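Local structure of cellulosomal scaffoldin adaptor protein B (Acetivibrio cellulolyticus, 4UYP) at residues R14-D17 and A18-I21. The protein is a cellulosomal adaptor scaffoldin whose C-terminal calcium-binding type I dockerin, the part described here, binds a cohesin of the anchoring scaffoldin ScaC. The protein carries 2 engineered substitutions. Numbering follows the deposited sequence. Where two conformers were deposited one is given.
Sequences RSID and AVLI. Engineered in segment 14-17: S15 (natural residue Ile), I16 (natural residue Asn). With CA (calcium ion), chain L.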
loop_
_atom_site.group_PDB
_atom_site.type_symbol
_atom_site.label_atom_id
_atom_site.label_comp_id
_atom_site.label_asym_id
_atom_site.label_seq_id
_atom_site.Cartn_x
_atom_site.Cartn_y
_atom_site.Cartn_z
ATOM N N ARG B 14 5.337 -14.177 25.947
ATOM C CA ARG B 14 6.418 -13.365 26.519
ATOM C C ARG B 14 6.438 -12.029 25.815
ATOM O O ARG B 14 5.878 -11.857 24.761
ATOM C CB ARG B 14 7.782 -14.009 26.289
ATOM C CG ARG B 14 7.847 -15.450 26.750
ATOM C CD ARG B 14 7.679 -15.380 28.255
ATOM N NE ARG B 14 8.872 -15.109 29.009
ATOM C CZ ARG B 14 9.977 -15.917 29.120
ATOM N NH1 ARG B 14 10.001 -17.121 28.517
ATOM N NH2 ARG B 14 11.082 -15.530 29.842
ATOM N N SER B 15 7.188 -11.118 26.404
ATOM C CA SER B 15 7.285 -9.742 25.814
ATOM C C SER B 15 7.641 -9.752 24.349
ATOM O O SER B 15 7.143 -8.949 23.493
ATOM C CB SER B 15 8.265 -8.890 26.573
ATOM O OG SER B 15 7.762 -8.633 27.879
ATOM N N ILE B 16 8.611 -10.630 24.010
ATOM C CA ILE B 16 9.109 -10.645 22.629
ATOM C C ILE B 16 8.036 -11.019 21.627
ATOM O O ILE B 16 8.061 -10.614 20.480
ATOM C CB ILE B 16 10.370 -11.523 22.504
ATOM C CG1 ILE B 16 11.194 -11.213 21.219
ATOM C CG2 ILE B 16 10.003 -13.010 22.553
ATOM C CD1 ILE B 16 11.861 -9.799 21.244
ATOM N N ASP B 17 7.046 -11.877 22.053
ATOM C CA ASP B 17 5.954 -12.219 21.137
ATOM C C ASP B 17 5.239 -10.959 20.643
ATOM O O ASP B 17 4.860 -10.919 19.496
ATOM C CB ASP B 17 4.973 -13.214 21.842
ATOM C CG ASP B 17 5.595 -14.613 22.091
ATOM O OD1 ASP B 17 6.056 -15.296 21.143
ATOM O OD2 ASP B 17 5.574 -15.069 23.272
ATOM N N ALA B 18 5.035 -9.976 21.530
ATOM C CA ALA B 18 4.297 -8.789 21.089
ATOM C C ALA B 18 5.204 -7.976 20.170
ATOM O O ALA B 18 4.695 -7.288 19.286
ATOM C CB ALA B 18 3.915 -7.938 22.345
ATOM N N VAL B 19 6.535 -7.974 20.428
ATOM C CA VAL B 19 7.465 -7.308 19.495
ATOM C C VAL B 19 7.387 -7.915 18.101
ATOM O O VAL B 19 7.372 -7.191 17.064
ATOM C CB VAL B 19 8.851 -7.380 20.033
ATOM C CG1 VAL B 19 9.826 -6.713 19.027
ATOM C CG2 VAL B 19 9.027 -6.633 21.371
ATOM N N LEU B 20 7.292 -9.253 18.002
ATOM C CA LEU B 20 7.187 -9.905 16.723
ATOM C C LEU B 20 5.938 -9.546 15.988
ATOM O O LEU B 20 5.943 -9.324 14.756
ATOM C CB LEU B 20 7.297 -11.415 16.840
ATOM C CG LEU B 20 8.659 -11.845 17.357
ATOM C CD1 LEU B 20 8.664 -13.354 17.690
ATOM C CD2 LEU B 20 9.652 -11.702 16.171
ATOM N N ILE B 21 4.772 -9.429 16.696
ATOM C CA ILE B 21 3.568 -9.008 16.030
ATOM C C ILE B 21 3.766 -7.565 15.517
ATOM O O ILE B 21 3.337 -7.266 14.368
ATOM C CB ILE B 21 2.377 -9.045 16.991
ATOM C CG1 ILE B 21 2.125 -10.507 17.431
ATOM C CG2 ILE B 21 1.141 -8.544 16.300
ATOM C CD1 ILE B 21 1.008 -10.645 18.496
HETATM CA CA CA L . 6.673 -17.145 22.835
HETATM O O HOH W 1 8.669 -15.898 23.342
#
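V19 and L20 donate their backbone N-H groups to the carbonyls of S15 and I16, opening the first turns of helix 15-26. These are the i to i+4 bonds of the helix, the one from L20 N to I16 O being 2.9 Å long. I21 N continues the series by bonding to D17 O; A18 N adds a weak bond to S15 O. The L20 side chain lies against the carbonyl oxygen that its own N-H binds, with CG 3.4 Å from I16 O. Apolar contact is slight: CD1 of I16, an engineered residue like S15, passes obliquely by V19 CB at 4.0 Å, carried there by CG1 standing anti to the backbone N (chi1 -161°). The stretch is the start of the helix leaving the first calcium loop of the dockerin, an EF-hand-like motif, and D17 is the last ligand of that loop. Its carboxylate holds calcium through both oxygens, OD2 at 2.4 Å and OD1 at 2.6 Å, beside a water, OD1 of D6, D8 and N10, and the backbone O of S12. OD2 also accepts a hydrogen bond from R14 N, 2.8 Å away, through its anti lone pair, tying the carboxylate to the loop backbone just before the helix. A18 and I21 pack on V57 of helix 51-61.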